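Plant cysteine oxidase 2 (PDB 7CXZ) uses iron and O2 to oxidise N-terminal cysteines of plant proteins, including group VII ethylene response factors, marking them for proteasomal degradation through the N-end rule pathway. Local coordinates at residues Lys117-Val131 with Arg142-Cys156. Numbering follows the deposited sequence. Where two conformers were deposited one is given.
Sequences KLLFGTMHIKSYDWV and RLAKVKVDSDFTAPC
Strands 122-130 and 142-153 pair antiparallel from Thr-122 opposite Thr-153 to Trp-130 opposite Ala-144, a long beta hairpin of the cupin fold whose register slips by one at a classic bulge, where Lys-147 and Val-148 both face Ser-127. There Lys-147 N meets Ser-127 O at 2.8 Å from above the carbonyl plane, while the bond from Val-148 N to the same oxygen is weak. Ser-127 also touches the iron ligand His-170, so the bulge lies beside the catalytic site. Near the hairpin end, the guanidinium of Arg-142 lies flat on Trp-130, planes 13° apart; its CZ sits 3.7 Å from the centroid of the five-membered ring of Trp-130, a cation-pi contact, and CD covers the six-membered ring. A bend at chi3 folds the Arg-142 chain back over the indole. A serine in place of Trp-130 would probably leave the guanidinium without its flat support and free to swing away. On the face carrying Asp-129, Lys-147 NZ reaches OD2 of that aspartate at 2.6 Å, on the anti side of the carboxylate, and forms a second salt bridge with Asp-165. Toward the other end, Ile-125 CD1 packs 3.8 Å from Phe-152 CD1. On the opposite sheet face, His-124 CG stands anti to the backbone N (chi1 178°), which carries the ring across to Asp-149: NE2 donates to Asp-149 OD1 at 2.9 Å, the oxygen in the ring plane but the carboxylate turned 86° to it.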
ATOM      1  N   LYS A 117      -6.511   2.345   5.182  1.00  8.19           N
ATOM      2  CA  LYS A 117      -6.886   2.859   6.498  1.00  9.96           C
ATOM      3  C   LYS A 117      -6.058   2.205   7.588  1.00 10.88           C
ATOM      4  O   LYS A 117      -6.117   0.988   7.767  1.00 10.33           O
ATOM      5  CB  LYS A 117      -8.364   2.640   6.775  1.00 10.88           C
ATOM      6  CG  LYS A 117      -8.866   3.454   7.957  1.00 12.08           C
ATOM      7  CD  LYS A 117     -10.256   3.054   8.271  1.00 12.69           C
ATOM      8  CE  LYS A 117     -10.968   4.110   9.139  1.00 15.52           C
ATOM      9  NZ  LYS A 117     -10.304   4.191  10.465  1.00 17.86           N
ATOM     10  N   LEU A 118      -5.343   3.020   8.355  1.00  8.90           N
ATOM     11  CA  LEU A 118      -4.597   2.536   9.512  1.00  9.68           C
ATOM     12  C   LEU A 118      -5.593   2.252  10.623  1.00 11.07           C
ATOM     13  O   LEU A 118      -6.226   3.174  11.150  1.00 13.32           O
ATOM     14  CB  LEU A 118      -3.551   3.564   9.946  1.00 10.37           C
ATOM     15  CG  LEU A 118      -2.732   3.208  11.196  1.00  9.27           C
ATOM     16  CD1 LEU A 118      -1.800   2.045  10.883  1.00 10.68           C
ATOM     17  CD2 LEU A 118      -1.929   4.435  11.613  1.00 12.98           C
ATOM     18  N   LEU A 119      -5.747   0.965  10.969  1.00  9.07           N
ATOM     19  CA  LEU A 119      -6.753   0.543  11.934  1.00 10.71           C
ATOM     20  C   LEU A 119      -6.317   0.799  13.373  1.00 10.79           C
ATOM     21  O   LEU A 119      -7.148   1.186  14.209  1.00 11.53           O
ATOM     22  CB  LEU A 119      -7.065  -0.944  11.732  1.00  9.61           C
ATOM     23  CG  LEU A 119      -7.630  -1.324  10.359  1.00 12.41           C
ATOM     24  CD1 LEU A 119      -7.628  -2.849  10.228  1.00 11.34           C
ATOM     25  CD2 LEU A 119      -9.009  -0.747  10.182  1.00 13.01           C
ATOM     26  N   PHE A 120      -5.040   0.556  13.687  1.00 10.33           N
ATOM     27  CA  PHE A 120      -4.483   0.896  14.998  1.00  8.68           C
ATOM     28  C   PHE A 120      -2.976   1.030  14.839  1.00 11.36           C
ATOM     29  O   PHE A 120      -2.386   0.521  13.873  1.00 10.95           O
ATOM     30  CB  PHE A 120      -4.879  -0.124  16.099  1.00 11.58           C
ATOM     31  CG  PHE A 120      -4.449  -1.556  15.858  1.00 12.23           C
ATOM     32  CD1 PHE A 120      -3.108  -1.941  15.967  1.00 12.05           C
ATOM     33  CD2 PHE A 120      -5.399  -2.538  15.610  1.00 13.33           C
ATOM     34  CE1 PHE A 120      -2.732  -3.269  15.782  1.00 13.17           C
ATOM     35  CE2 PHE A 120      -5.019  -3.880  15.424  1.00 12.97           C
ATOM     36  CZ  PHE A 120      -3.692  -4.233  15.522  1.00 12.74           C
ATOM     37  N   GLY A 121      -2.351   1.707  15.802  1.00 11.48           N
ATOM     38  CA  GLY A 121      -0.909   1.835  15.834  1.00 11.69           C
ATOM     39  C   GLY A 121      -0.453   3.201  15.356  1.00 10.64           C
ATOM     40  O   GLY A 121      -1.240   4.043  14.909  1.00 11.47           O
ATOM     41  N   THR A 122       0.858   3.405  15.465  1.00  9.11           N
ATOM     42  CA  THR A 122       1.544   4.563  14.906  1.00 11.06           C
ATOM     43  C   THR A 122       2.420   4.078  13.765  1.00  9.64           C
ATOM     44  O   THR A 122       3.286   3.211  13.955  1.00 12.07           O
ATOM     45  CB  THR A 122       2.396   5.283  15.952  1.00 15.10           C
ATOM     46  OG1 THR A 122       1.522   5.879  16.926  1.00 14.35           O
ATOM     47  CG2 THR A 122       3.232   6.379  15.245  1.00 13.71           C
ATOM     48  N   MET A 123       2.179   4.628  12.583  1.00 10.50           N
ATOM     49  CA  MET A 123       2.845   4.236  11.356  1.00 10.91           C
ATOM     50  C   MET A 123       3.498   5.458  10.733  1.00 11.38           C
ATOM     51  O   MET A 123       2.860   6.509  10.644  1.00 12.60           O
ATOM     52  CB  MET A 123       1.820   3.667  10.374  1.00 11.49           C
ATOM     53  CG  MET A 123       2.408   3.387   9.012  1.00 14.43           C
ATOM     54  SD  MET A 123       3.258   1.824   9.056  1.00 17.80           S
ATOM     55  CE  MET A 123       1.799   0.780   9.170  1.00 17.52           C
ATOM     56  N   HIS A 124       4.740   5.324  10.270  1.00 10.53           N
ATOM     57  CA  HIS A 124       5.316   6.378   9.465  1.00 11.76           C
ATOM     58  C   HIS A 124       5.056   6.072   7.999  1.00 10.95           C
ATOM     59  O   HIS A 124       5.238   4.939   7.554  1.00  9.70           O
ATOM     60  CB  HIS A 124       6.814   6.532   9.696  1.00 11.62           C
ATOM     61  CG  HIS A 124       7.422   7.586   8.827  1.00 12.64           C
ATOM     62  ND1 HIS A 124       8.035   7.298   7.626  1.00 14.46           N
ATOM     63  CD2 HIS A 124       7.445   8.935   8.954  1.00 15.06           C
ATOM     64  CE1 HIS A 124       8.431   8.429   7.061  1.00 14.58           C
ATOM     65  NE2 HIS A 124       8.076   9.434   7.841  1.00 14.59           N
ATOM     66  N   ILE A 125       4.651   7.098   7.244  1.00  9.98           N
ATOM     67  CA  ILE A 125       4.425   6.971   5.807  1.00 10.44           C
ATOM     68  C   ILE A 125       5.257   8.008   5.083  1.00 10.40           C
ATOM     69  O   ILE A 125       5.188   9.206   5.412  1.00 10.55           O
ATOM     70  CB  ILE A 125       2.939   7.147   5.444  1.00 11.39           C
ATOM     71  CG1 ILE A 125       2.120   6.041   6.095  1.00 12.22           C
ATOM     72  CG2 ILE A 125       2.766   7.084   3.925  1.00 11.40           C
ATOM     73  CD1 ILE A 125       0.656   6.225   5.935  1.00 11.94           C
ATOM     74  N   LYS A 126       5.984   7.562   4.066  1.00  9.02           N
ATOM     75  CA  LYS A 126       6.630   8.430   3.092  1.00  9.88           C
ATOM     76  C   LYS A 126       6.058   8.102   1.724  1.00  9.98           C
ATOM     77  O   LYS A 126       6.003   6.930   1.350  1.00 11.03           O
ATOM     78  CB  LYS A 126       8.126   8.195   3.099  1.00 13.06           C
ATOM     79  CG  LYS A 126       8.907   9.096   2.155  1.00 21.01           C
ATOM     80  CD  LYS A 126       9.011  10.465   2.789  1.00 20.36           C
ATOM     81  CE  LYS A 126      10.129  11.295   2.211  1.00 25.65           C
ATOM     82  NZ  LYS A 126      11.434  10.671   2.506  1.00 23.25           N
ATOM     83  N   SER A 127       5.632   9.114   0.965  1.00  8.47           N
ATOM     84  CA  SER A 127       5.128   8.823  -0.363  1.00  8.74           C
ATOM     85  C   SER A 127       5.570   9.893  -1.349  1.00 10.34           C
ATOM     86  O   SER A 127       5.898  11.026  -0.966  1.00 10.04           O
ATOM     87  CB  SER A 127       3.605   8.706  -0.368  1.00 10.78           C
ATOM     88  OG  SER A 127       2.990   9.982  -0.152  1.00 10.83           O
ATOM     89  N   TYR A 128       5.504   9.525  -2.632  1.00  8.73           N
ATOM     90  CA  TYR A 128       6.024  10.343  -3.730  1.00  8.92           C
ATOM     91  C   TYR A 128       5.168  10.147  -4.969  1.00  9.08           C
ATOM     92  O   TYR A 128       4.493   9.122  -5.118  1.00  9.27           O
ATOM     93  CB  TYR A 128       7.454   9.953  -4.124  1.00 10.20           C
ATOM     94  CG  TYR A 128       8.487   9.842  -3.036  1.00 10.76           C
ATOM     95  CD1 TYR A 128       8.665   8.656  -2.348  1.00 11.90           C
ATOM     96  CD2 TYR A 128       9.347  10.907  -2.750  1.00 11.95           C
ATOM     97  CE1 TYR A 128       9.669   8.524  -1.378  1.00 13.90           C
ATOM     98  CE2 TYR A 128      10.351  10.779  -1.783  1.00 13.29           C
ATOM     99  CZ  TYR A 128      10.493   9.597  -1.107  1.00 17.03           C
ATOM    100  OH  TYR A 128      11.491   9.448  -0.145  1.00 21.07           O
ATOM    101  N   ASP A 129       5.262  11.106  -5.904  1.00  9.37           N
ATOM    102  CA  ASP A 129       4.798  10.903  -7.276  1.00  7.56           C
ATOM    103  C   ASP A 129       5.880  11.336  -8.257  1.00  9.97           C
ATOM    104  O   ASP A 129       6.660  12.262  -7.975  1.00 11.39           O
ATOM    105  CB  ASP A 129       3.493  11.678  -7.560  1.00  9.22           C
ATOM    106  CG  ASP A 129       2.295  10.979  -6.970  1.00  8.24           C
ATOM    107  OD1 ASP A 129       2.102   9.806  -7.360  1.00  8.41           O
ATOM    108  OD2 ASP A 129       1.606  11.579  -6.119  1.00 10.87           O
ATOM    109  N   TRP A 130       5.923  10.677  -9.414  1.00  9.73           N
ATOM    110  CA  TRP A 130       6.903  11.053 -10.434  1.00 10.34           C
ATOM    111  C   TRP A 130       6.666  12.471 -10.920  1.00 10.67           C
ATOM    112  O   TRP A 130       5.527  12.930 -11.028  1.00 11.95           O
ATOM    113  CB  TRP A 130       6.850  10.119 -11.649  1.00 11.28           C
ATOM    114  CG  TRP A 130       7.050   8.697 -11.314  1.00 10.96           C
ATOM    115  CD1 TRP A 130       6.180   7.657 -11.551  1.00 11.83           C
ATOM    116  CD2 TRP A 130       8.192   8.129 -10.665  1.00 10.11           C
ATOM    117  NE1 TRP A 130       6.713   6.478 -11.069  1.00 11.89           N
ATOM    118  CE2 TRP A 130       7.948   6.740 -10.526  1.00 12.42           C
ATOM    119  CE3 TRP A 130       9.390   8.658 -10.179  1.00 11.09           C
ATOM    120  CZ2 TRP A 130       8.858   5.878  -9.914  1.00 12.28           C
ATOM    121  CZ3 TRP A 130      10.296   7.797  -9.564  1.00 12.43           C
ATOM    122  CH2 TRP A 130      10.030   6.429  -9.441  1.00 12.89           C
ATOM    123  N   VAL A 131       7.760  13.166 -11.214  1.00 10.28           N
ATOM    124  CA  VAL A 131       7.709  14.387 -12.007  1.00 10.97           C
ATOM    125  C   VAL A 131       7.692  13.958 -13.471  1.00 12.90           C
ATOM    126  O   VAL A 131       8.694  13.426 -13.976  1.00 12.87           O
ATOM    127  CB  VAL A 131       8.902  15.300 -11.701  1.00  9.68           C
ATOM    128  CG1 VAL A 131       8.861  16.504 -12.646  1.00 12.40           C
ATOM    129  CG2 VAL A 131       8.864  15.755 -10.242  1.00 11.65           C
ATOM    130  N   ARG A 142      14.736   8.217 -11.351  1.00 14.29           N
ATOM    131  CA  ARG A 142      13.759   9.198 -11.803  1.00 13.07           C
ATOM    132  C   ARG A 142      13.457  10.195 -10.698  1.00 11.76           C
ATOM    133  O   ARG A 142      13.462   9.867  -9.506  1.00 11.51           O
ATOM    134  CB  ARG A 142      12.436   8.541 -12.203  1.00 12.41           C
ATOM    135  CG  ARG A 142      12.449   7.586 -13.366  1.00 17.71           C
ATOM    136  CD  ARG A 142      10.996   7.067 -13.614  1.00 20.52           C
ATOM    137  NE  ARG A 142      10.107   8.130 -14.097  1.00 32.07           N
ATOM    138  CZ  ARG A 142       8.800   7.998 -14.364  1.00 31.18           C
ATOM    139  NH1 ARG A 142       8.184   6.830 -14.210  1.00 28.71           N
ATOM    140  NH2 ARG A 142       8.108   9.049 -14.810  1.00 30.31           N
ATOM    141  N   LEU A 143      13.143  11.422 -11.107  1.00  9.59           N
ATOM    142  CA  LEU A 143      12.814  12.479 -10.166  1.00  8.57           C
ATOM    143  C   LEU A 143      11.381  12.329  -9.672  1.00 10.59           C
ATOM    144  O   LEU A 143      10.466  12.079 -10.465  1.00 11.42           O
ATOM    145  CB  LEU A 143      12.982  13.840 -10.844  1.00 12.61           C
ATOM    146  CG  LEU A 143      12.720  15.054  -9.969  1.00 11.69           C
ATOM    147  CD1 LEU A 143      13.758  15.168  -8.844  1.00 12.66           C
ATOM    148  CD2 LEU A 143      12.702  16.332 -10.820  1.00 14.40           C
ATOM    149  N   ALA A 144      11.193  12.533  -8.369  1.00 10.95           N
ATOM    150  CA  ALA A 144       9.884  12.424  -7.735  1.00 10.51           C
ATOM    151  C   ALA A 144       9.649  13.581  -6.772  1.00 12.28           C
ATOM    152  O   ALA A 144      10.585  14.162  -6.222  1.00 12.56           O
ATOM    153  CB  ALA A 144       9.752  11.115  -6.960  1.00 11.08           C
ATOM    154  N   LYS A 145       8.376  13.924  -6.597  1.00 10.00           N
ATOM    155  CA  LYS A 145       7.937  14.950  -5.667  0.57 11.19           C
ATOM    156  C   LYS A 145       7.403  14.288  -4.401  1.00 12.25           C
ATOM    157  O   LYS A 145       6.589  13.358  -4.480  1.00 11.22           O
ATOM    158  CB  LYS A 145       6.855  15.822  -6.315  0.57 12.96           C
ATOM    159  CG  LYS A 145       6.192  16.835  -5.376  0.57 15.81           C
ATOM    160  CD  LYS A 145       7.103  18.004  -5.028  0.57 20.02           C
ATOM    161  CE  LYS A 145       6.633  18.735  -3.742  0.57 19.52           C
ATOM    162  NZ  LYS A 145       7.013  18.064  -2.453  0.57 15.15           N
ATOM    163  N   VAL A 146       7.870  14.756  -3.233  1.00 11.69           N
ATOM    164  CA  VAL A 146       7.386  14.218  -1.953  1.00 10.67           C
ATOM    165  C   VAL A 146       5.946  14.648  -1.739  1.00 11.51           C
ATOM    166  O   VAL A 146       5.617  15.834  -1.859  1.00 11.87           O
ATOM    167  CB  VAL A 146       8.248  14.708  -0.778  1.00 12.50           C
ATOM    168  CG1 VAL A 146       7.694  14.184   0.574  1.00 13.91           C
ATOM    169  CG2 VAL A 146       9.715  14.290  -0.968  1.00 13.52           C
ATOM    170  N   LYS A 147       5.079  13.696  -1.386  1.00 10.69           N
ATOM    171  CA  LYS A 147       3.702  14.014  -1.048  1.00 11.46           C
ATOM    172  C   LYS A 147       3.407  13.886   0.438  1.00 13.18           C
ATOM    173  O   LYS A 147       2.770  14.770   1.017  1.00 18.36           O
ATOM    174  CB  LYS A 147       2.734  13.130  -1.854  1.00 11.49           C
ATOM    175  CG  LYS A 147       2.870  13.302  -3.365  1.00 11.66           C
ATOM    176  CD  LYS A 147       2.593  14.766  -3.761  1.00 12.29           C
ATOM    177  CE  LYS A 147       2.684  14.894  -5.272  1.00 14.05           C
ATOM    178  NZ  LYS A 147       1.518  14.197  -5.915  1.00 16.66           N
ATOM    179  N   VAL A 148       3.841  12.811   1.081  1.00 11.51           N
ATOM    180  CA  VAL A 148       3.598  12.588   2.503  1.00 11.88           C
ATOM    181  C   VAL A 148       4.920  12.224   3.159  1.00 12.63           C
ATOM    182  O   VAL A 148       5.721  11.481   2.591  1.00 12.39           O
ATOM    183  CB  VAL A 148       2.545  11.477   2.747  1.00 11.02           C
ATOM    184  CG1 VAL A 148       2.417  11.134   4.249  1.00 13.26           C
ATOM    185  CG2 VAL A 148       1.193  11.914   2.210  1.00 13.66           C
ATOM    186  N   ASP A 149       5.144  12.753   4.368  1.00 10.56           N
ATOM    187  CA  ASP A 149       6.296  12.381   5.166  1.00 12.20           C
ATOM    188  C   ASP A 149       5.918  12.658   6.610  1.00 13.85           C
ATOM    189  O   ASP A 149       6.191  13.739   7.151  1.00 14.13           O
ATOM    190  CB  ASP A 149       7.536  13.164   4.737  1.00 11.43           C
ATOM    191  CG  ASP A 149       8.759  12.780   5.532  1.00 19.20           C
ATOM    192  OD1 ASP A 149       8.677  11.828   6.339  1.00 17.03           O
ATOM    193  OD2 ASP A 149       9.816  13.426   5.350  1.00 17.27           O
ATOM    194  N   SER A 150       5.240  11.703   7.237  1.00 10.71           N
ATOM    195  CA  SER A 150       4.601  11.995   8.508  1.00 11.97           C
ATOM    196  C   SER A 150       4.346  10.704   9.269  1.00 13.74           C
ATOM    197  O   SER A 150       4.159   9.639   8.667  1.00 12.62           O
ATOM    198  CB  SER A 150       3.268  12.734   8.297  1.00 17.26           C
ATOM    199  OG  SER A 150       2.738  13.132   9.550  1.00 23.43           O
ATOM    200  N   ASP A 151       4.303  10.823  10.600  1.00 12.02           N
ATOM    201  CA  ASP A 151       3.727   9.775  11.428  1.00 11.28           C
ATOM    202  C   ASP A 151       2.213   9.927  11.451  1.00 13.62           C
ATOM    203  O   ASP A 151       1.673  11.040  11.373  1.00 14.97           O
ATOM    204  CB  ASP A 151       4.267   9.854  12.861  1.00 13.75           C
ATOM    205  CG  ASP A 151       5.725   9.426  12.976  1.00 16.22           C
ATOM    206  OD1 ASP A 151       6.317   8.916  12.018  1.00 20.06           O
ATOM    207  OD2 ASP A 151       6.295   9.615  14.075  1.00 25.21           O
ATOM    208  N   PHE A 152       1.523   8.785  11.539  1.00 10.91           N
ATOM    209  CA  PHE A 152       0.076   8.721  11.685  1.00 13.08           C
ATOM    210  C   PHE A 152      -0.215   7.839  12.882  1.00 13.61           C
ATOM    211  O   PHE A 152       0.337   6.744  12.983  1.00 11.97           O
ATOM    212  CB  PHE A 152      -0.598   8.130  10.432  1.00 13.22           C
ATOM    213  CG  PHE A 152      -0.454   8.986   9.213  1.00 15.06           C
ATOM    214  CD1 PHE A 152       0.729   9.011   8.502  1.00 12.31           C
ATOM    215  CD2 PHE A 152      -1.501   9.786   8.797  1.00 20.96           C
ATOM    216  CE1 PHE A 152       0.879   9.823   7.386  1.00 14.03           C
ATOM    217  CE2 PHE A 152      -1.366  10.609   7.700  1.00 22.66           C
ATOM    218  CZ  PHE A 152      -0.176  10.630   6.992  1.00 14.94           C
ATOM    219  N   THR A 153      -1.055   8.316  13.796  1.00 11.96           N
ATOM    220  CA  THR A 153      -1.441   7.554  14.981  1.00 12.33           C
ATOM    221  C   THR A 153      -2.944   7.346  14.937  1.00 13.37           C
ATOM    222  O   THR A 153      -3.714   8.316  14.899  1.00 15.75           O
ATOM    223  CB  THR A 153      -1.020   8.272  16.265  1.00 14.48           C
ATOM    224  OG1 THR A 153       0.401   8.317  16.310  1.00 15.59           O
ATOM    225  CG2 THR A 153      -1.533   7.534  17.518  1.00 16.55           C
ATOM    226  N   ALA A 154      -3.364   6.086  14.927  1.00 12.61           N
ATOM    227  CA  ALA A 154      -4.781   5.794  14.854  1.00 12.58           C
ATOM    228  C   ALA A 154      -5.483   6.289  16.118  1.00 17.23           C
ATOM    229  O   ALA A 154      -4.867   6.366  17.189  1.00 18.41           O
ATOM    230  CB  ALA A 154      -5.005   4.290  14.687  1.00 14.89           C
ATOM    231  N   PRO A 155      -6.784   6.620  16.027  1.00 16.10           N
ATOM    232  CA  PRO A 155      -7.654   6.530  14.839  1.00 16.33           C
ATOM    233  C   PRO A 155      -7.292   7.512  13.727  1.00 16.28           C
ATOM    234  O   PRO A 155      -6.982   8.679  13.976  1.00 17.83           O
ATOM    235  CB  PRO A 155      -9.048   6.829  15.396  1.00 17.82           C
ATOM    236  CG  PRO A 155      -8.939   6.474  16.874  1.00 23.79           C
ATOM    237  CD  PRO A 155      -7.546   6.904  17.255  1.00 22.29           C
ATOM    238  N   CYS A 156      -7.315   6.994  12.500  1.00 14.42           N
ATOM    239  CA  CYS A 156      -6.996   7.728  11.287  1.00 14.66           C
ATOM    240  C   CYS A 156      -8.023   7.451  10.245  1.00 15.71           C
ATOM    241  O   CYS A 156      -8.593   6.402  10.229  1.00 15.66           O
ATOM    242  CB  CYS A 156      -5.726   7.186  10.656  1.00 17.52           C
ATOM    243  SG  CYS A 156      -4.234   7.425  11.567  1.00 24.07           S
TER
HETATM  244  O   HOH W   1      -8.168   4.231  12.474  1.00 16.05           O
HETATM  245  O   HOH W   2      -3.907   3.058  17.796  1.00 23.74           O
HETATM  246  O   HOH W   3      10.141  11.216 -13.029  1.00 17.68           O